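Local coordinates for putative exported protein (Bordetella pertussis Tohama I, PDB 2PFZ) that binds pyroglutamic acid as an extracytoplasmic solute receptor, probably handing it to a tripartite ATP-independent periplasmic (TRAP) transporter, at residues L139-Y144 and I176-S181; M112-V117 and N208-N213; Y9-L14 and L38-S43. All coordinates share one frame; numbering follows the deposited sequence.

Interaction 1: residues L139-Y144 and I176-S181. With PCA (pyroglutamic acid), chain B.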
loop_
_atom_site.group_PDB
_atom_site.type_symbol
_atom_site.label_atom_id
_atom_site.label_comp_id
_atom_site.label_asym_id
_atom_site.label_seq_id
_atom_site.Cartn_x
_atom_site.Cartn_y
_atom_site.Cartn_z
ATOM N N LEU A 139 1.434 -23.101 1.969
ATOM C CA LEU A 139 1.459 -22.107 3.046
ATOM C C LEU A 139 0.019 -21.646 3.342
ATOM O O LEU A 139 -0.770 -21.533 2.414
ATOM C CB LEU A 139 2.370 -20.916 2.659
ATOM C CG LEU A 139 3.875 -21.029 2.986
ATOM C CD1 LEU A 139 4.661 -19.842 2.450
ATOM C CD2 LEU A 139 4.068 -21.168 4.509
ATOM N N LYS A 140 -0.301 -21.429 4.622
ATOM C CA LYS A 140 -1.579 -20.852 5.057
ATOM C C LYS A 140 -1.411 -19.333 5.017
ATOM O O LYS A 140 -1.038 -18.716 6.005
ATOM C CB LYS A 140 -1.949 -21.279 6.491
ATOM C CG LYS A 140 -2.235 -22.773 6.692
ATOM C CD LYS A 140 -2.881 -23.028 8.068
ATOM C CE LYS A 140 -1.847 -23.096 9.189
ATOM N NZ LYS A 140 -2.483 -23.204 10.539
ATOM N N TRP A 141 -1.687 -18.749 3.863
ATOM C CA TRP A 141 -1.229 -17.403 3.532
ATOM C C TRP A 141 -2.299 -16.355 3.829
ATOM O O TRP A 141 -3.464 -16.570 3.526
ATOM C CB TRP A 141 -0.920 -17.412 2.047
ATOM C CG TRP A 141 -0.302 -16.206 1.421
ATOM C CD1 TRP A 141 -0.930 -15.035 1.098
ATOM C CD2 TRP A 141 1.032 -16.107 0.896
ATOM N NE1 TRP A 141 -0.048 -14.190 0.442
ATOM C CE2 TRP A 141 1.152 -14.834 0.286
ATOM C CE3 TRP A 141 2.142 -16.982 0.875
ATOM C CZ2 TRP A 141 2.347 -14.386 -0.314
ATOM C CZ3 TRP A 141 3.349 -16.541 0.271
ATOM C CH2 TRP A 141 3.431 -15.251 -0.323
ATOM N N ARG A 142 -1.895 -15.250 4.431
ATOM C CA ARG A 142 -2.764 -14.095 4.616
ATOM C C ARG A 142 -2.557 -13.105 3.464
ATOM O O ARG A 142 -1.460 -12.553 3.279
ATOM C CB ARG A 142 -2.491 -13.439 5.967
ATOM C CG ARG A 142 -3.239 -12.094 6.208
ATOM C CD ARG A 142 -2.334 -10.875 5.890
ATOM N NE ARG A 142 -3.015 -9.586 6.064
ATOM C CZ ARG A 142 -2.393 -8.408 6.007
ATOM N NH1 ARG A 142 -1.065 -8.353 5.818
ATOM N NH2 ARG A 142 -3.098 -7.287 6.158
ATOM N N ALA A 143 -3.615 -12.893 2.690
ATOM C CA ALA A 143 -3.591 -11.886 1.643
ATOM C C ALA A 143 -4.103 -10.595 2.248
ATOM O O ALA A 143 -4.851 -10.613 3.220
ATOM C CB ALA A 143 -4.467 -12.300 0.467
ATOM N N TYR A 144 -3.668 -9.472 1.682
ATOM C CA TYR A 144 -4.226 -8.167 2.034
ATOM C C TYR A 144 -4.828 -7.487 0.796
ATOM O O TYR A 144 -5.313 -6.352 0.869
ATOM C CB TYR A 144 -3.145 -7.298 2.716
ATOM C CG TYR A 144 -1.942 -6.903 1.864
ATOM C CD1 TYR A 144 -0.664 -7.401 2.154
ATOM C CD2 TYR A 144 -2.081 -6.034 0.769
ATOM C CE1 TYR A 144 0.442 -7.038 1.379
ATOM C CE2 TYR A 144 -0.983 -5.658 -0.017
ATOM C CZ TYR A 144 0.288 -6.167 0.308
ATOM O OH TYR A 144 1.394 -5.806 -0.426
ATOM N N ILE A 176 -3.835 -18.260 9.744
ATOM C CA ILE A 176 -2.747 -18.038 8.778
ATOM C C ILE A 176 -1.385 -18.139 9.468
ATOM O O ILE A 176 -1.255 -17.756 10.629
ATOM C CB ILE A 176 -2.888 -16.655 8.044
ATOM C CG1 ILE A 176 -2.736 -15.459 9.011
ATOM C CG2 ILE A 176 -4.185 -16.592 7.255
ATOM C CD1 ILE A 176 -1.278 -14.884 9.096
ATOM N N ASP A 177 -0.382 -18.643 8.746
ATOM C CA ASP A 177 0.959 -18.914 9.301
ATOM C C ASP A 177 2.071 -18.131 8.590
ATOM O O ASP A 177 3.266 -18.240 8.942
ATOM C CB ASP A 177 1.284 -20.428 9.233
ATOM C CG ASP A 177 1.199 -21.011 7.804
ATOM O OD1 ASP A 177 1.273 -20.262 6.812
ATOM O OD2 ASP A 177 1.073 -22.254 7.646
ATOM N N SER A 178 1.670 -17.385 7.559
ATOM C CA SER A 178 2.592 -16.737 6.634
ATOM C C SER A 178 1.845 -15.629 5.892
ATOM O O SER A 178 0.621 -15.661 5.796
ATOM C CB SER A 178 3.121 -17.746 5.608
ATOM O OG SER A 178 2.067 -18.233 4.776
ATOM N N TYR A 179 2.608 -14.667 5.382
ATOM C CA TYR A 179 2.124 -13.621 4.498
ATOM C C TYR A 179 3.241 -12.746 3.910
ATOM O O TYR A 179 4.354 -12.727 4.408
ATOM C CB TYR A 179 1.065 -12.746 5.178
ATOM C CG TYR A 179 1.510 -11.858 6.304
ATOM C CD1 TYR A 179 1.678 -12.366 7.595
ATOM C CD2 TYR A 179 1.694 -10.477 6.108
ATOM C CE1 TYR A 179 2.064 -11.540 8.644
ATOM C CE2 TYR A 179 2.099 -9.656 7.149
ATOM C CZ TYR A 179 2.275 -10.190 8.424
ATOM O OH TYR A 179 2.644 -9.378 9.491
ATOM N N MET A 180 2.921 -12.012 2.848
ATOM C CA MET A 180 3.810 -10.942 2.391
ATOM C C MET A 180 3.294 -9.575 2.809
ATOM O O MET A 180 2.093 -9.324 2.757
ATOM C CB MET A 180 4.088 -11.010 0.903
ATOM C CG MET A 180 4.935 -12.234 0.529
ATOM S SD MET A 180 5.348 -12.323 -1.212
ATOM C CE MET A 180 6.642 -11.090 -1.315
ATOM N N SER A 181 4.216 -8.760 3.326
ATOM C CA SER A 181 3.954 -7.386 3.789
ATOM C C SER A 181 5.298 -6.729 4.129
ATOM O O SER A 181 6.364 -7.257 3.789
ATOM C CB SER A 181 3.070 -7.367 5.036
ATOM O OG SER A 181 2.604 -6.051 5.310
HETATM N N PCA B . 1.170 -3.498 5.021
HETATM C CA PCA B . -0.243 -3.458 4.598
HETATM C CB PCA B . -0.357 -3.335 3.078
HETATM C CG PCA B . 1.063 -3.342 2.546
HETATM C CD PCA B . 1.910 -3.384 3.785
HETATM O OE PCA B . 3.146 -3.287 3.766
HETATM C C PCA B . -0.854 -4.782 4.995
HETATM O O PCA B . -2.080 -4.938 5.069
HETATM O OXT PCA B . -0.094 -5.730 5.250
HETATM O O HOH W 1 0.348 -11.267 1.580
#
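One carboxylate oxygen of the bound pyroglutamic acid, OXT, is gripped from both segments: Arg142 NH1 donates to it at 2.9 Å and Ser181 OG at 2.7 Å. The other oxygen, O, accepts from Arg142 NH2 at 2.8 Å, which makes the guanidinium-carboxylate pairing two-pronged, with OXT in the guanidinium plane. The arginine chain leaves its strand extended and then bends at chi2 (-97°), carrying its head to the ligand. NE is tied to Val162 O, and CD2 of Tyr179 lies at the guanidinium edge, its ring plane turned 87° from that of the guanidinium.

The Tyr144 ring receives the ligand on a face, with PCA CB 3.8 Å above the plane and over its centre. At the ring edge and in its plane sits Met180 O, 3.1 Å from CE1, while the phenol oxygen is hydrogen-bonded to Trp204 NE1.

Behind the pocket Trp141 and Ser178 form a parallel bridge, with strand directions 31° apart and Arg142 N donating to Ser178 O at 2.9 Å. Leading into its strand, Asp177 N donates to Lys140 O at 2.8 Å. Nearer the ligand the strands diverge, Met180 N lying too far from Arg142 O to pair, and a water bridges by donating to Arg142 O and Met180 O. Met180 SD makes a Met-aromatic contact at the Trp141 six-membered ring edge, 4.8 Å from the centroid.

The neighbouring strands thus deliver a cationic head and a hydroxyl to the same carboxylate. This chemistry suits an anionic ligand, and the two-point grip, with NE held separately, should restrict rotation of both flat groups.

Interaction 2: residues M112-V117 and N208-N213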
loop_
_atom_site.group_PDB
_atom_site.type_symbol
_atom_site.label_atom_id
_atom_site.label_comp_id
_atom_site.label_asym_id
_atom_site.label_seq_id
_atom_site.Cartn_x
_atom_site.Cartn_y
_atom_site.Cartn_z
ATOM N N MET A 112 -10.222 13.166 -6.843
ATOM C CA MET A 112 -8.864 13.641 -7.073
ATOM C C MET A 112 -7.844 12.838 -6.292
ATOM O O MET A 112 -8.115 12.389 -5.179
ATOM C CB MET A 112 -8.730 15.092 -6.637
ATOM C CG MET A 112 -9.759 15.962 -7.232
ATOM S SD MET A 112 -9.787 17.590 -6.477
ATOM C CE MET A 112 -8.021 17.886 -6.307
ATOM N N LEU A 113 -6.663 12.690 -6.879
ATOM C CA LEU A 113 -5.513 12.118 -6.166
ATOM C C LEU A 113 -4.762 13.229 -5.458
ATOM O O LEU A 113 -4.168 14.109 -6.102
ATOM C CB LEU A 113 -4.578 11.396 -7.129
ATOM C CG LEU A 113 -3.266 10.829 -6.553
ATOM C CD1 LEU A 113 -3.528 9.809 -5.439
ATOM C CD2 LEU A 113 -2.425 10.219 -7.674
ATOM N N LEU A 114 -4.761 13.194 -4.140
ATOM C CA LEU A 114 -4.068 14.243 -3.397
ATOM C C LEU A 114 -2.584 13.927 -3.251
ATOM O O LEU A 114 -1.740 14.741 -3.583
ATOM C CB LEU A 114 -4.744 14.537 -2.048
ATOM C CG LEU A 114 -4.144 15.744 -1.303
ATOM C CD1 LEU A 114 -4.441 17.047 -2.052
ATOM C CD2 LEU A 114 -4.652 15.837 0.088
ATOM N N TYR A 115 -2.269 12.756 -2.731
ATOM C CA TYR A 115 -0.893 12.293 -2.689
ATOM C C TYR A 115 -0.856 10.782 -2.520
ATOM O O TYR A 115 -1.861 10.185 -2.166
ATOM C CB TYR A 115 -0.122 12.995 -1.601
ATOM C CG TYR A 115 -0.445 12.608 -0.179
ATOM C CD1 TYR A 115 -1.403 13.316 0.561
ATOM C CD2 TYR A 115 0.252 11.563 0.461
ATOM C CE1 TYR A 115 -1.662 12.997 1.887
ATOM C CE2 TYR A 115 0.001 11.245 1.804
ATOM C CZ TYR A 115 -0.966 11.966 2.499
ATOM O OH TYR A 115 -1.233 11.662 3.821
ATOM N N SER A 116 0.290 10.178 -2.823
ATOM C CA SER A 116 0.427 8.723 -2.752
ATOM C C SER A 116 1.792 8.389 -2.155
ATOM O O SER A 116 2.793 9.015 -2.533
ATOM C CB SER A 116 0.300 8.105 -4.150
ATOM O OG SER A 116 0.325 6.664 -4.133
ATOM N N VAL A 117 1.825 7.463 -1.187
ATOM C CA VAL A 117 3.104 7.061 -0.626
ATOM C C VAL A 117 3.304 5.561 -0.559
ATOM O O VAL A 117 2.374 4.821 -0.310
ATOM C CB VAL A 117 3.579 7.831 0.672
ATOM C CG1 VAL A 117 2.661 9.016 1.127
ATOM C CG2 VAL A 117 4.061 6.930 1.793
ATOM N N ASN A 208 -0.239 3.486 -0.702
ATOM C CA ASN A 208 -1.526 4.096 -0.325
ATOM C C ASN A 208 -1.729 5.375 -1.114
ATOM O O ASN A 208 -0.764 5.943 -1.640
ATOM C CB ASN A 208 -1.563 4.363 1.182
ATOM C CG ASN A 208 -1.687 3.089 1.983
ATOM O OD1 ASN A 208 -1.837 2.002 1.419
ATOM N ND2 ASN A 208 -1.616 3.204 3.301
ATOM N N ALA A 209 -2.975 5.835 -1.199
ATOM C CA ALA A 209 -3.282 7.078 -1.867
ATOM C C ALA A 209 -4.336 7.777 -1.044
ATOM O O ALA A 209 -5.289 7.152 -0.553
ATOM C CB ALA A 209 -3.832 6.829 -3.279
ATOM N N VAL A 210 -4.173 9.086 -0.918
ATOM C CA VAL A 210 -5.204 9.890 -0.278
ATOM C C VAL A 210 -6.027 10.523 -1.401
ATOM O O VAL A 210 -5.487 11.254 -2.239
ATOM C CB VAL A 210 -4.592 10.936 0.650
ATOM C CG1 VAL A 210 -5.675 11.913 1.154
ATOM C CG2 VAL A 210 -3.899 10.226 1.826
ATOM N N LEU A 211 -7.315 10.186 -1.419
ATOM C CA LEU A 211 -8.256 10.606 -2.451
ATOM C C LEU A 211 -9.151 11.664 -1.864
ATOM O O LEU A 211 -9.424 11.654 -0.670
ATOM C CB LEU A 211 -9.135 9.443 -2.889
ATOM C CG LEU A 211 -8.494 8.090 -3.199
ATOM C CD1 LEU A 211 -9.588 7.145 -3.747
ATOM C CD2 LEU A 211 -7.345 8.229 -4.191
ATOM N N VAL A 212 -9.604 12.564 -2.730
ATOM C CA VAL A 212 -10.473 13.670 -2.343
ATOM C C VAL A 212 -11.681 13.672 -3.276
ATOM O O VAL A 212 -11.549 13.505 -4.509
ATOM C CB VAL A 212 -9.715 15.038 -2.442
ATOM C CG1 VAL A 212 -10.664 16.210 -2.198
ATOM C CG2 VAL A 212 -8.583 15.113 -1.442
ATOM N N ASN A 213 -12.867 13.847 -2.699
ATOM C CA ASN A 213 -14.072 14.048 -3.501
ATOM C C ASN A 213 -14.065 15.429 -4.205
ATOM O O ASN A 213 -13.933 16.470 -3.536
ATOM C CB ASN A 213 -15.329 13.888 -2.633
ATOM C CG ASN A 213 -16.605 14.055 -3.432
ATOM O OD1 ASN A 213 -17.089 15.180 -3.632
ATOM N ND2 ASN A 213 -17.162 12.940 -3.895
HETATM O O HOH W 2 -0.928 8.161 0.367
#
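Met112 and Val212 pair at one end of segments 112-117 and 208-213, which run antiparallel, their axes at 145°. Their reciprocal bonds, Met112 N to Val212 O at 2.7 Å and Val212 N to Met112 O, mark a hydrogen-bonded pair, and Leu113 faces Leu211 in the next, non-hydrogen-bonded position. The register then slips by one. Leu114 N donates to Val210 O at 2.8 Å, whereas Val210 N donates to Tyr115 O, so that two residues on one strand oppose a single residue on the other: a classic beta bulge. Regular pairing resumes with Ser116 opposite Ala209 and Val117 opposite Asn208.

The bulge turns both of its side chains onto Val210. Tyr115 lays a ring face over it, with Val210 CG2 3.9 Å from the ring centroid and 28° off the normal, a CH-pi contact. The ring gets there because its CG stands between the backbone N and the carbonyl carbon (chi1 72°). Leu114 lies beside Val210, pointing the same way, and its CB meets Val212 CG2 at 3.9 Å. On the other face of the sheet Leu113 CD1 packs against Ala209 CB at 3.7 Å. Helix 14-30 lies against the Tyr115 and Val117 side, where Phe22 meets the tyrosine ring edge-to-face.

Asn208 O has two donors, Ser116 OG at 2.8 Å and Val117 N at 3.0 Å, which approach from opposite faces of its carbonyl plane. A buried serine hydroxyl is thereby satisfied by the backbone of the partner strand. The Asn208 amide is used differently, its OD1 accepting from Trp119 NE1 of the ligand pocket, so this strand end is polar-bonded toward the binding site while at the bulge apolar side chains pack over the backbone bonds.

Interaction 3: residues Y9-L14 and L38-S43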
loop_
_atom_site.group_PDB
_atom_site.type_symbol
_atom_site.label_atom_id
_atom_site.label_comp_id
_atom_site.label_asym_id
_atom_site.label_seq_id
_atom_site.Cartn_x
_atom_site.Cartn_y
_atom_site.Cartn_z
ATOM N N TYR A 9 -5.471 1.916 9.035
ATOM C CA TYR A 9 -4.271 1.560 9.810
ATOM C C TYR A 9 -4.220 2.303 11.140
ATOM O O TYR A 9 -4.900 3.341 11.286
ATOM C CB TYR A 9 -3.018 1.825 8.943
ATOM C CG TYR A 9 -3.210 1.194 7.600
ATOM C CD1 TYR A 9 -3.142 -0.187 7.461
ATOM C CD2 TYR A 9 -3.538 1.955 6.480
ATOM C CE1 TYR A 9 -3.365 -0.790 6.257
ATOM C CE2 TYR A 9 -3.763 1.368 5.278
ATOM C CZ TYR A 9 -3.666 -0.019 5.161
ATOM O OH TYR A 9 -3.910 -0.630 3.961
ATOM N N PRO A 10 -3.464 1.757 12.121
ATOM C CA PRO A 10 -3.475 2.274 13.478
ATOM C C PRO A 10 -2.627 3.543 13.635
ATOM O O PRO A 10 -1.824 3.890 12.758
ATOM C CB PRO A 10 -2.885 1.106 14.285
ATOM C CG PRO A 10 -1.905 0.538 13.393
ATOM C CD PRO A 10 -2.541 0.601 12.015
ATOM N N ALA A 11 -2.810 4.238 14.750
ATOM C CA ALA A 11 -2.093 5.475 14.986
ATOM C C ALA A 11 -0.567 5.317 14.892
ATOM O O ALA A 11 0.114 6.234 14.439
ATOM C CB ALA A 11 -2.489 6.079 16.352
ATOM N N SER A 12 -0.040 4.157 15.291
ATOM C CA SER A 12 1.411 3.936 15.291
ATOM C C SER A 12 1.983 3.674 13.892
ATOM O O SER A 12 3.199 3.701 13.685
ATOM C CB SER A 12 1.811 2.829 16.271
ATOM O OG SER A 12 1.194 1.608 15.941
ATOM N N ASN A 13 1.103 3.451 12.924
ATOM C CA ASN A 13 1.545 3.175 11.562
ATOM C C ASN A 13 2.108 4.417 10.847
ATOM O O ASN A 13 1.564 5.543 10.974
ATOM C CB ASN A 13 0.414 2.500 10.798
ATOM C CG ASN A 13 0.681 2.388 9.307
ATOM O OD1 ASN A 13 1.254 1.396 8.823
ATOM N ND2 ASN A 13 0.281 3.402 8.578
ATOM N N LEU A 14 3.205 4.209 10.116
ATOM C CA LEU A 14 3.907 5.290 9.403
ATOM C C LEU A 14 2.983 6.153 8.508
ATOM O O LEU A 14 3.113 7.389 8.501
ATOM C CB LEU A 14 5.142 4.758 8.624
ATOM C CG LEU A 14 4.943 3.961 7.317
ATOM C CD1 LEU A 14 4.905 4.868 6.082
ATOM C CD2 LEU A 14 5.994 2.855 7.149
ATOM N N LEU A 38 -9.304 12.604 11.535
ATOM C CA LEU A 38 -8.850 11.282 11.122
ATOM C C LEU A 38 -9.583 10.208 11.890
ATOM O O LEU A 38 -9.735 10.304 13.114
ATOM C CB LEU A 38 -7.364 11.122 11.427
ATOM C CG LEU A 38 -6.329 11.853 10.580
ATOM C CD1 LEU A 38 -4.973 11.497 11.170
ATOM C CD2 LEU A 38 -6.413 11.413 9.124
ATOM N N HIS A 39 -10.013 9.174 11.171
ATOM C CA HIS A 39 -10.658 8.028 11.789
ATOM C C HIS A 39 -9.795 6.826 11.543
ATOM O O HIS A 39 -9.823 6.252 10.457
ATOM C CB HIS A 39 -12.033 7.830 11.186
ATOM C CG HIS A 39 -12.979 8.915 11.570
ATOM N ND1 HIS A 39 -13.104 10.087 10.853
ATOM C CD2 HIS A 39 -13.790 9.038 12.643
ATOM C CE1 HIS A 39 -13.982 10.873 11.452
ATOM N NE2 HIS A 39 -14.412 10.259 12.539
ATOM N N ASN A 40 -8.988 6.474 12.530
ATOM C CA ASN A 40 -7.952 5.473 12.264
ATOM C C ASN A 40 -8.339 4.052 12.597
ATOM O O ASN A 40 -9.418 3.795 13.117
ATOM C CB ASN A 40 -6.589 5.868 12.855
ATOM C CG ASN A 40 -6.508 5.676 14.339
ATOM O OD1 ASN A 40 -7.018 4.685 14.883
ATOM N ND2 ASN A 40 -5.838 6.619 15.021
ATOM N N ASN A 41 -7.449 3.130 12.245
ATOM C CA ASN A 41 -7.639 1.714 12.484
ATOM C C ASN A 41 -8.969 1.157 11.965
ATOM O O ASN A 41 -9.560 0.297 12.623
ATOM C CB ASN A 41 -7.465 1.398 13.966
ATOM C CG ASN A 41 -7.070 -0.064 14.217
ATOM O OD1 ASN A 41 -6.284 -0.648 13.468
ATOM N ND2 ASN A 41 -7.605 -0.651 15.298
ATOM N N ALA A 42 -9.430 1.644 10.800
ATOM C CA ALA A 42 -10.679 1.174 10.178
ATOM C C ALA A 42 -11.925 1.371 11.050
ATOM O O ALA A 42 -12.940 0.667 10.879
ATOM C CB ALA A 42 -10.562 -0.307 9.751
ATOM N N SER A 43 -11.853 2.342 11.958
ATOM C CA SER A 43 -12.943 2.614 12.907
ATOM C C SER A 43 -14.227 3.145 12.257
ATOM O O SER A 43 -15.335 2.882 12.764
ATOM C CB SER A 43 -12.475 3.556 14.029
ATOM O OG SER A 43 -11.869 4.728 13.520
HETATM O O HOH W 3 -5.138 3.549 16.469
#
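Asn40 is the first residue of segment 38-43 to meet segment 9-14, just beyond the end of strand 35-39. Its CB sits 3.4 Å from Tyr9 O, and with CG between the backbone N and the carbonyl carbon (chi1 76°) the amide is directed along the loop, where ND2 comes to 3.6 Å from Ala11 CB. The other end of that amide works through water: one molecule donates to Asn40 OD1 at 2.7 Å and accepts from Ala11 N at 3.0 Å.

At Asn41 the two segments are joined directly. Its backbone N donates to Tyr9 O at 2.7 Å, but the donor stands 61° out of the carbonyl plane, away from the lone-pair directions. The side chain brings OD1 to 3.9 Å from Pro10 CB. The bond lies past the C-terminal ends of strands 2-6 and 35-39, neighbours in a parallel sheet joined through helix 14-30 as a beta-alpha-beta unit. The Tyr9 side chain sets off away from segment 38-43, and its ring meets Trp119 of the ligand pocket edge-to-face; the nearest atoms of the Tyr9 side chain and the pyroglutamic acid are about 4 Å apart.

Asn41 and Ala42 occupy the corners of a type I' beta turn, both with positive phi (52° for Asn41), and Ala42 shares backbone bonding with Thr7. Ser43 closes the turn through two donors to Asn40 O: its N, and its OG at 2.7 Å, which lies in the carbonyl plane on a lone pair.

How the interactions relate
Interaction 3 closes first along the chain, and the strands of interaction 2 then bracket interaction 1 in sequence. Interactions 1 and 2 lie on opposite sides of the chain's centre, their own centres about 27 Å apart, and belong to different sheets: a mixed one containing 140-143 and 178-181, and an antiparallel one containing 111-118 and 207-213. The bound pyroglutamic acid lies between them. Interactions 2 and 3 have centres about 16 Å apart and touch where Asn208 ND2 packs 3.4 Å from Tyr9 CE2; helix 14-30 borders both. This arrangement is consistent with the two-lobed periplasmic binding protein fold, the ligand being enclosed by elements from separate sheets.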